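Local coordinates for beta-galactosidase (Trichoderma reesei, PDB 3OG2), which probably hydrolyses terminal non-reducing beta-D-galactose residues from beta-D-galactosides, as a glycosylated member of glycoside hydrolase family 35, at residues A604-T609 / A625-E630; T610-I615 / A643-E648; Q898-P903 / P980-R985. One frame throughout, in Å; residues are numbered along the deposited sequence.

Interaction 1 (A604-T609 / A625-E630); sequences ADFNVT and AVNGKE. With NAG (2-acetamido-2-deoxy-beta-D-glucopyranose), chain B.
Asn627 reaches over to the backbone of Ala604 from the first inner corner of a type I' beta turn, Val626 to Lys629, the tight reversal of a beta hairpin. Its CB leaves the backbone toward Ala604, and CG lies anti to the carbonyl carbon (chi1 -63°), which carries the amide across to the strand. At the tip the amide splits its two ends between one residue: OD1 accepts a hydrogen bond from Ala604 N at 2.8 Å, on a lone pair in the carbonyl plane, while ND2 donates to Ala604 O, also at 2.8 Å. That second acceptor lies only 9° out of the amide plane, so the paired bonds fix the flip of the group as well as its position. Strands 599-605 and 623-626 run parallel, and backbone bonds tie Ala625 and Asn627 to Val602; where the turn then carries the backbone away, the side chain supplies both bonds that continue the pairing to Ala604.

Below this the contact is apolar. Val626 CG1 sits at the edge of the Phe606 ring, near its plane and 4.0 Å from CE2, and Leu612 touches both residues. Asp605 turns to the other side, where Arg591 and Thr983 hold its carboxylate. Next along the chain, Asn607 is N-glycosylated, its ND2 bonded covalently to C1 of the NAG at 1.4 Å.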
loop_
_atom_site.group_PDB
_atom_site.type_symbol
_atom_site.label_atom_id
_atom_site.label_comp_id
_atom_site.label_asym_id
_atom_site.label_seq_id
_atom_site.Cartn_x
_atom_site.Cartn_y
_atom_site.Cartn_z
ATOM N N ALA A 604 -6.349 -15.548 -16.906
ATOM C CA ALA A 604 -5.014 -14.999 -17.110
ATOM C C ALA A 604 -5.087 -13.576 -17.683
ATOM O O ALA A 604 -6.095 -13.264 -18.323
ATOM C CB ALA A 604 -4.262 -15.871 -18.088
ATOM N N ASP A 605 -4.037 -12.815 -17.455
ATOM C CA ASP A 605 -3.898 -11.524 -18.117
ATOM C C ASP A 605 -2.637 -11.543 -18.983
ATOM O O ASP A 605 -1.644 -12.171 -18.628
ATOM C CB ASP A 605 -3.779 -10.348 -17.147
ATOM C CG ASP A 605 -5.074 -10.070 -16.407
ATOM O OD1 ASP A 605 -5.909 -10.968 -16.200
ATOM O OD2 ASP A 605 -5.279 -8.861 -15.997
ATOM N N PHE A 606 -2.725 -10.850 -20.110
ATOM C CA PHE A 606 -1.633 -10.766 -21.042
ATOM C C PHE A 606 -1.343 -9.309 -21.421
ATOM O O PHE A 606 -2.224 -8.577 -21.876
ATOM C CB PHE A 606 -1.994 -11.509 -22.341
ATOM C CG PHE A 606 -2.339 -12.955 -22.066
ATOM C CD1 PHE A 606 -1.321 -13.891 -21.870
ATOM C CD2 PHE A 606 -3.673 -13.360 -22.026
ATOM C CE1 PHE A 606 -1.604 -15.227 -21.629
ATOM C CE2 PHE A 606 -3.951 -14.709 -21.782
ATOM C CZ PHE A 606 -2.939 -15.635 -21.581
ATOM N N ASN A 607 -0.109 -8.854 -21.205
ATOM C CA ASN A 607 0.219 -7.480 -21.612
ATOM C C ASN A 607 1.096 -7.497 -22.874
ATOM O O ASN A 607 1.266 -6.422 -23.490
ATOM C CB ASN A 607 0.899 -6.665 -20.521
ATOM C CG ASN A 607 2.312 -7.153 -20.202
ATOM O OD1 ASN A 607 2.636 -8.329 -20.383
ATOM N ND2 ASN A 607 3.139 -6.216 -19.740
ATOM N N VAL A 608 1.597 -8.665 -23.245
ATOM C CA VAL A 608 2.390 -8.844 -24.447
ATOM C C VAL A 608 2.016 -10.224 -24.973
ATOM O O VAL A 608 1.479 -11.107 -24.287
ATOM C CB VAL A 608 3.898 -8.788 -24.208
ATOM C CG1 VAL A 608 4.284 -7.424 -23.722
ATOM C CG2 VAL A 608 4.345 -9.891 -23.248
ATOM N N THR A 609 2.328 -10.492 -26.243
ATOM C CA THR A 609 1.996 -11.852 -26.714
ATOM C C THR A 609 2.977 -12.817 -26.069
ATOM O O THR A 609 4.145 -12.556 -25.753
ATOM C CB THR A 609 1.974 -11.907 -28.230
ATOM O OG1 THR A 609 3.288 -11.552 -28.582
ATOM C CG2 THR A 609 0.999 -10.875 -28.767
ATOM N N ALA A 625 -9.200 -24.245 -21.548
ATOM C CA ALA A 625 -9.811 -22.966 -21.871
ATOM C C ALA A 625 -8.981 -21.859 -21.207
ATOM O O ALA A 625 -8.470 -22.079 -20.091
ATOM C CB ALA A 625 -11.253 -22.863 -21.368
ATOM N N VAL A 626 -8.902 -20.710 -21.859
ATOM C CA VAL A 626 -8.226 -19.519 -21.301
ATOM C C VAL A 626 -9.246 -18.371 -21.336
ATOM O O VAL A 626 -9.767 -18.096 -22.411
ATOM C CB VAL A 626 -6.910 -19.184 -22.018
ATOM C CG1 VAL A 626 -6.304 -17.885 -21.517
ATOM C CG2 VAL A 626 -5.899 -20.342 -21.864
ATOM N N ASN A 627 -9.561 -17.794 -20.224
ATOM C CA ASN A 627 -10.514 -16.656 -20.146
ATOM C C ASN A 627 -11.803 -16.994 -20.867
ATOM O O ASN A 627 -12.363 -16.208 -21.612
ATOM C CB ASN A 627 -9.914 -15.370 -20.686
ATOM C CG ASN A 627 -8.715 -14.968 -19.834
ATOM O OD1 ASN A 627 -8.526 -15.432 -18.735
ATOM N ND2 ASN A 627 -7.894 -14.056 -20.379
ATOM N N GLY A 628 -12.247 -18.225 -20.611
ATOM C CA GLY A 628 -13.560 -18.636 -21.101
ATOM C C GLY A 628 -13.544 -19.111 -22.542
ATOM O O GLY A 628 -14.632 -19.424 -23.041
ATOM N N LYS A 629 -12.421 -19.170 -23.227
ATOM C CA LYS A 629 -12.419 -19.552 -24.627
ATOM C C LYS A 629 -11.639 -20.858 -24.763
ATOM O O LYS A 629 -10.459 -20.944 -24.393
ATOM C CB LYS A 629 -11.728 -18.467 -25.462
ATOM C CG LYS A 629 -12.340 -17.089 -25.630
ATOM C CD LYS A 629 -11.450 -16.167 -26.453
ATOM C CE LYS A 629 -11.301 -16.489 -27.929
ATOM N NZ LYS A 629 -10.138 -15.820 -28.609
ATOM N N GLU A 630 -12.284 -21.898 -25.284
ATOM C CA GLU A 630 -11.593 -23.167 -25.464
ATOM C C GLU A 630 -10.484 -22.982 -26.500
ATOM O O GLU A 630 -10.635 -22.210 -27.428
ATOM C CB GLU A 630 -12.564 -24.286 -25.888
ATOM C CG GLU A 630 -11.951 -25.642 -25.510
ATOM C CD GLU A 630 -12.298 -26.813 -26.390
ATOM O OE1 GLU A 630 -13.482 -26.829 -26.818
ATOM O OE2 GLU A 630 -11.454 -27.714 -26.642
HETATM C C1 NAG B . 4.516 -6.535 -19.584
HETATM C C2 NAG B . 5.308 -5.195 -19.618
HETATM C C3 NAG B . 6.791 -5.458 -19.376
HETATM C C4 NAG B . 6.934 -6.194 -17.998
HETATM C C5 NAG B . 6.031 -7.453 -18.009
HETATM C C6 NAG B . 5.993 -8.086 -16.618
HETATM C C7 NAG B . 4.262 -3.717 -21.263
HETATM C C8 NAG B . 4.283 -3.242 -22.682
HETATM N N2 NAG B . 5.182 -4.634 -20.945
HETATM O O3 NAG B . 7.427 -4.175 -19.250
HETATM O O4 NAG B . 8.275 -6.669 -17.921
HETATM O O5 NAG B . 4.691 -7.021 -18.248
HETATM O O6 NAG B . 5.365 -9.357 -16.749
HETATM O O7 NAG B . 3.383 -3.390 -20.445
#

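Interaction 2 (T610-I615 / A643-E648); sequences TPLEII and AHPAIE
Ala643 and Leu612 form the antiparallel hydrogen-bonded pair that joins the last residue of strand 641-643 to the first of strand 612-615. Ala643 N donates to Leu612 O at 2.8 Å, nearly straight at 178°; the return bond, from Leu612 N to Ala643 O, measures 2.9 Å. Both side chains lie on the same face of the sheet, where Leu612 touches Val626 and Ala643 touches Leu624, both on strand 623-626.

His644 starts away from the other segment, but with CG anti to its carbonyl carbon (chi1 -58°) the imidazole swings back beside Pro611. CE1 comes within 3.8 Å of Pro611 CB, an oblique contact made by an exposed side chain.

Pro645 stands where the next hydrogen-bonded pair would fall, against Thr610, yet it has no N-H to give. A water fills that role, donating one hydrogen bond to Thr610 O and the other to Pro645 O, each at 2.8 Å. The proline ring meanwhile faces Leu612, CG to CG 4.3 Å, and also rests on Phe606.

Past Ala646, Ile647 points back at the start of the first segment. Its CD1 reaches Thr610 O at 3.5 Å and touches the methyl CG2 of the same threonine more loosely. Thr610 turns its hydroxyl the other way, OG1 anti to the backbone N (chi1 177°), to donate within its own segment to Pro611 O.

Direct pairing thus stops where Pro645 brings no N-H to Thr610 O: two short, nearly straight backbone bonds at the sheet end, then a single water that satisfies two carbonyls at once, with Pro645 packed on Leu612, Ile647 on Thr610 and the His644 imidazole beside Pro611.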
loop_
_atom_site.group_PDB
_atom_site.type_symbol
_atom_site.label_atom_id
_atom_site.label_comp_id
_atom_site.label_asym_id
_atom_site.label_seq_id
_atom_site.Cartn_x
_atom_site.Cartn_y
_atom_site.Cartn_z
ATOM N N THR A 610 2.483 -14.041 -25.834
ATOM C CA THR A 610 3.245 -15.133 -25.236
ATOM C C THR A 610 2.496 -16.425 -25.467
ATOM O O THR A 610 1.269 -16.369 -25.456
ATOM C CB THR A 610 3.436 -14.871 -23.730
ATOM O OG1 THR A 610 4.122 -15.980 -23.139
ATOM C CG2 THR A 610 2.082 -14.728 -23.021
ATOM N N PRO A 611 3.171 -17.547 -25.586
ATOM C CA PRO A 611 2.496 -18.821 -25.441
ATOM C C PRO A 611 2.236 -19.073 -23.971
ATOM O O PRO A 611 2.743 -18.378 -23.082
ATOM C CB PRO A 611 3.500 -19.879 -25.949
ATOM C CG PRO A 611 4.806 -19.168 -25.999
ATOM C CD PRO A 611 4.618 -17.709 -25.862
ATOM N N LEU A 612 1.452 -20.081 -23.682
ATOM C CA LEU A 612 1.273 -20.583 -22.319
ATOM C C LEU A 612 1.660 -22.055 -22.353
ATOM O O LEU A 612 1.141 -22.793 -23.181
ATOM C CB LEU A 612 -0.174 -20.545 -21.827
ATOM C CG LEU A 612 -0.782 -19.250 -21.383
ATOM C CD1 LEU A 612 -2.175 -19.548 -20.837
ATOM C CD2 LEU A 612 0.120 -18.537 -20.365
ATOM N N GLU A 613 2.521 -22.445 -21.421
ATOM C CA GLU A 613 2.896 -23.841 -21.265
ATOM C C GLU A 613 2.362 -24.327 -19.913
ATOM O O GLU A 613 2.607 -23.705 -18.899
ATOM C CB GLU A 613 4.401 -24.019 -21.336
ATOM C CG GLU A 613 4.876 -25.457 -21.086
ATOM C CD GLU A 613 6.401 -25.480 -21.047
ATOM O OE1 GLU A 613 7.060 -24.601 -20.411
ATOM O OE2 GLU A 613 7.040 -26.403 -21.627
ATOM N N ILE A 614 1.588 -25.381 -19.954
ATOM C CA ILE A 614 0.927 -25.920 -18.762
ATOM C C ILE A 614 1.607 -27.203 -18.347
ATOM O O ILE A 614 1.701 -28.117 -19.174
ATOM C CB ILE A 614 -0.548 -26.225 -19.062
ATOM C CG1 ILE A 614 -1.172 -25.155 -19.922
ATOM C CG2 ILE A 614 -1.298 -26.425 -17.752
ATOM C CD1 ILE A 614 -1.474 -23.861 -19.313
ATOM N N ILE A 615 2.091 -27.224 -17.129
ATOM C CA ILE A 615 2.875 -28.365 -16.626
ATOM C C ILE A 615 2.150 -29.003 -15.476
ATOM O O ILE A 615 1.791 -28.286 -14.512
ATOM C CB ILE A 615 4.280 -27.863 -16.225
ATOM C CG1 ILE A 615 5.030 -27.269 -17.436
ATOM C CG2 ILE A 615 5.102 -28.944 -15.539
ATOM C CD1 ILE A 615 6.183 -26.348 -17.039
ATOM N N ALA A 643 0.074 -23.923 -25.487
ATOM C CA ALA A 643 -1.094 -23.277 -26.104
ATOM C C ALA A 643 -0.766 -21.859 -26.548
ATOM O O ALA A 643 0.176 -21.225 -26.031
ATOM C CB ALA A 643 -2.260 -23.349 -25.131
ATOM N N HIS A 644 -1.573 -21.383 -27.486
ATOM C CA HIS A 644 -1.324 -20.059 -28.066
ATOM C C HIS A 644 -2.604 -19.251 -28.040
ATOM O O HIS A 644 -3.235 -19.067 -29.090
ATOM C CB HIS A 644 -0.834 -20.234 -29.532
ATOM C CG HIS A 644 0.402 -21.081 -29.548
ATOM N ND1 HIS A 644 1.661 -20.540 -29.286
ATOM C CD2 HIS A 644 0.616 -22.398 -29.723
ATOM C CE1 HIS A 644 2.585 -21.481 -29.323
ATOM N NE2 HIS A 644 1.971 -22.622 -29.598
ATOM N N PRO A 645 -3.034 -18.809 -26.872
ATOM C CA PRO A 645 -4.264 -18.008 -26.804
ATOM C C PRO A 645 -4.134 -16.757 -27.659
ATOM O O PRO A 645 -3.068 -16.138 -27.858
ATOM C CB PRO A 645 -4.394 -17.643 -25.324
ATOM C CG PRO A 645 -3.047 -17.892 -24.741
ATOM C CD PRO A 645 -2.373 -18.956 -25.566
ATOM N N ALA A 646 -5.288 -16.326 -28.172
ATOM C CA ALA A 646 -5.385 -15.071 -28.917
ATOM C C ALA A 646 -4.998 -13.936 -27.993
ATOM O O ALA A 646 -5.499 -13.853 -26.870
ATOM C CB ALA A 646 -6.807 -14.850 -29.438
ATOM N N ILE A 647 -4.090 -13.096 -28.425
ATOM C CA ILE A 647 -3.710 -11.895 -27.681
ATOM C C ILE A 647 -3.612 -10.741 -28.667
ATOM O O ILE A 647 -2.661 -10.678 -29.430
ATOM C CB ILE A 647 -2.375 -12.072 -26.913
ATOM C CG1 ILE A 647 -2.444 -13.270 -25.955
ATOM C CG2 ILE A 647 -1.951 -10.767 -26.232
ATOM C CD1 ILE A 647 -1.080 -13.738 -25.520
ATOM N N GLU A 648 -4.593 -9.877 -28.685
ATOM C CA GLU A 648 -4.519 -8.660 -29.488
ATOM C C GLU A 648 -4.385 -7.509 -28.501
ATOM O O GLU A 648 -5.212 -7.417 -27.569
ATOM C CB GLU A 648 -5.794 -8.525 -30.295
ATOM C CG GLU A 648 -6.112 -9.780 -31.117
ATOM C CD GLU A 648 -5.678 -9.470 -32.547
ATOM O OE1 GLU A 648 -6.531 -9.495 -33.462
ATOM O OE2 GLU A 648 -4.455 -9.194 -32.607
HETATM O O HOH W 1 -0.427 -16.951 -27.550
#

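Interaction 3 (Q898-P903 / P980-R985); sequences QEYDIP and PILTGR
Arg985 NH1 donates to two waters, each of which donates a hydrogen bond to one oxygen of the Asp901 carboxylate: one water links it to OD2, the other to OD1. The direct ion pair is long, NH1 to OD1 3.7 Å, and a matter of charge alone: OD1 lies well out of the guanidinium plane and no N-H points at it. Instead the two flat groups are nearly parallel, 21° apart, with Asp901 CB 3.7 Å above one guanidinium face; a side chain extended from CG to NE lays the group there. NE donates to a further water at the guanidinium edge, and NH2 binds Glu945.

The backbones pair antiparallel, 898-903 falling in the second all-beta domain. Asp901 N donates to Ile981 O at 2.8 Å, with the return bond from Ile981 N to Asp901 O at 3.0 Å, and Thr983 N closes the end on Glu899 O, which also accepts from a water. On the face away from Asp901 and Ile981, Leu982 CD1 lies over the Tyr900 ring, a CH-pi contact 4.0 Å from the centroid, while Pro980 CB packs against Tyr900 CD1.

Thr983 OG1, hydrogen-bonded to Asp605 OD2, accepts from Arg985 N in an ST turn. Short strand 981-982 lies along the start of strand 900-908, and on its other side Leu982 bonds to the backbone of Phe606, beyond strand 599-605, with Tyr900 OH held by Glu648 O.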
loop_
_atom_site.group_PDB
_atom_site.type_symbol
_atom_site.label_atom_id
_atom_site.label_comp_id
_atom_site.label_asym_id
_atom_site.label_seq_id
_atom_site.Cartn_x
_atom_site.Cartn_y
_atom_site.Cartn_z
ATOM N N GLN A 898 -14.570 -4.641 -20.672
ATOM C CA GLN A 898 -14.880 -6.040 -20.498
ATOM C C GLN A 898 -13.662 -6.919 -20.834
ATOM O O GLN A 898 -13.407 -7.890 -20.146
ATOM C CB GLN A 898 -16.071 -6.418 -21.379
ATOM C CG GLN A 898 -16.767 -7.669 -20.830
ATOM C CD GLN A 898 -17.877 -8.000 -21.823
ATOM O OE1 GLN A 898 -18.202 -7.140 -22.655
ATOM N NE2 GLN A 898 -18.413 -9.206 -21.728
ATOM N N GLU A 899 -12.941 -6.605 -21.890
ATOM C CA GLU A 899 -11.822 -7.433 -22.347
ATOM C C GLU A 899 -10.475 -6.940 -21.885
ATOM O O GLU A 899 -9.549 -7.784 -21.855
ATOM C CB GLU A 899 -11.800 -7.543 -23.889
ATOM C CG GLU A 899 -13.114 -8.094 -24.453
ATOM C CD GLU A 899 -14.287 -7.144 -24.551
ATOM O OE1 GLU A 899 -14.159 -5.892 -24.657
ATOM O OE2 GLU A 899 -15.467 -7.622 -24.519
ATOM N N TYR A 900 -10.328 -5.660 -21.554
ATOM C CA TYR A 900 -9.013 -5.109 -21.275
ATOM C C TYR A 900 -9.033 -4.284 -19.994
ATOM O O TYR A 900 -10.004 -3.565 -19.735
ATOM C CB TYR A 900 -8.543 -4.129 -22.388
ATOM C CG TYR A 900 -8.366 -4.907 -23.693
ATOM C CD1 TYR A 900 -7.136 -5.492 -23.959
ATOM C CD2 TYR A 900 -9.399 -5.055 -24.578
ATOM C CE1 TYR A 900 -6.916 -6.220 -25.137
ATOM C CE2 TYR A 900 -9.228 -5.773 -25.752
ATOM C CZ TYR A 900 -8.001 -6.341 -26.005
ATOM O OH TYR A 900 -7.830 -7.063 -27.169
ATOM N N ASP A 901 -7.916 -4.359 -19.288
ATOM C CA ASP A 901 -7.626 -3.441 -18.157
ATOM C C ASP A 901 -6.795 -2.317 -18.751
ATOM O O ASP A 901 -5.638 -2.547 -19.184
ATOM C CB ASP A 901 -6.901 -4.237 -17.098
ATOM C CG ASP A 901 -6.431 -3.450 -15.903
ATOM O OD1 ASP A 901 -6.631 -2.217 -15.857
ATOM O OD2 ASP A 901 -5.831 -4.050 -14.975
ATOM N N ILE A 902 -7.303 -1.101 -18.759
ATOM C CA ILE A 902 -6.621 0.042 -19.372
ATOM C C ILE A 902 -6.494 1.108 -18.294
ATOM O O ILE A 902 -7.428 1.896 -18.113
ATOM C CB ILE A 902 -7.385 0.603 -20.590
ATOM C CG1 ILE A 902 -7.638 -0.477 -21.653
ATOM C CG2 ILE A 902 -6.664 1.807 -21.155
ATOM C CD1 ILE A 902 -8.704 -0.140 -22.683
ATOM N N PRO A 903 -5.404 1.197 -17.569
ATOM C CA PRO A 903 -5.233 2.236 -16.556
ATOM C C PRO A 903 -5.227 3.654 -17.130
ATOM O O PRO A 903 -4.540 3.917 -18.095
ATOM C CB PRO A 903 -3.866 1.897 -15.952
ATOM C CG PRO A 903 -3.702 0.434 -16.223
ATOM C CD PRO A 903 -4.286 0.234 -17.609
ATOM N N PRO A 980 -2.841 -1.408 -22.984
ATOM C CA PRO A 980 -3.972 -2.243 -22.544
ATOM C C PRO A 980 -3.550 -3.661 -22.185
ATOM O O PRO A 980 -2.730 -4.265 -22.887
ATOM C CB PRO A 980 -4.897 -2.302 -23.782
ATOM C CG PRO A 980 -4.168 -1.680 -24.893
ATOM C CD PRO A 980 -2.982 -0.961 -24.373
ATOM N N ILE A 981 -4.128 -4.186 -21.121
ATOM C CA ILE A 981 -3.836 -5.570 -20.724
ATOM C C ILE A 981 -5.059 -6.434 -20.989
ATOM O O ILE A 981 -6.116 -6.177 -20.453
ATOM C CB ILE A 981 -3.496 -5.597 -19.205
ATOM C CG1 ILE A 981 -2.260 -4.697 -18.981
ATOM C CG2 ILE A 981 -3.343 -7.028 -18.721
ATOM C CD1 ILE A 981 -2.307 -4.046 -17.615
ATOM N N LEU A 982 -4.884 -7.455 -21.818
ATOM C CA LEU A 982 -5.990 -8.384 -22.050
ATOM C C LEU A 982 -6.227 -9.150 -20.770
ATOM O O LEU A 982 -5.267 -9.730 -20.238
ATOM C CB LEU A 982 -5.582 -9.310 -23.206
ATOM C CG LEU A 982 -6.673 -10.286 -23.659
ATOM C CD1 LEU A 982 -7.849 -9.563 -24.283
ATOM C CD2 LEU A 982 -6.072 -11.287 -24.639
ATOM N N THR A 983 -7.470 -9.114 -20.246
ATOM C CA THR A 983 -7.663 -9.478 -18.857
ATOM C C THR A 983 -8.704 -10.568 -18.638
ATOM O O THR A 983 -9.747 -10.619 -19.319
ATOM C CB THR A 983 -8.024 -8.212 -18.014
ATOM O OG1 THR A 983 -8.025 -8.578 -16.639
ATOM C CG2 THR A 983 -9.439 -7.723 -18.296
ATOM N N GLY A 984 -8.419 -11.414 -17.634
ATOM C CA GLY A 984 -9.292 -12.477 -17.165
ATOM C C GLY A 984 -9.837 -12.139 -15.782
ATOM O O GLY A 984 -10.337 -13.035 -15.122
ATOM N N ARG A 985 -9.750 -10.862 -15.364
ATOM C CA ARG A 985 -10.294 -10.450 -14.078
ATOM C C ARG A 985 -11.788 -10.565 -14.032
ATOM O O ARG A 985 -12.476 -10.665 -15.075
ATOM C CB ARG A 985 -9.913 -8.976 -13.820
ATOM C CG ARG A 985 -10.720 -8.032 -14.731
ATOM C CD ARG A 985 -10.181 -6.606 -14.572
ATOM N NE ARG A 985 -10.834 -5.768 -15.599
ATOM C CZ ARG A 985 -10.624 -4.458 -15.679
ATOM N NH1 ARG A 985 -9.821 -3.826 -14.823
ATOM N NH2 ARG A 985 -11.230 -3.761 -16.642
HETATM O O HOH W 2 -12.983 -6.713 -17.205
HETATM O O HOH W 3 -13.608 -9.121 -17.054
HETATM O O HOH W 4 -10.117 -10.532 -22.171
HETATM O O HOH W 5 -7.636 -4.636 -13.100
HETATM O O HOH W 6 -8.919 -0.864 -15.224
#

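Overall arrangement
Interactions 1 and 2 belong to one mixed beta sheet and have centres about 7 Å apart. Their segments alternate along the chain, so strand 612-615 follows strand 599-605 and precedes the hairpin of 623-635; Phe606 packs against Ile647 between them. Interaction 3 comes later in sequence, in a separate antiparallel sheet formed around strand 900-908, its centre about 10 Å from interaction 1 and 16 Å from interaction 2. Polar links to interaction 1 include Phe606 N to Leu982 O and the Asp605 carboxylate to Thr983 OG1 and Gly984 N, and Glu648 O to Tyr900 OH ties it to interaction 2. The bonds between these contacts tie the two sheets together, away from the galactose site.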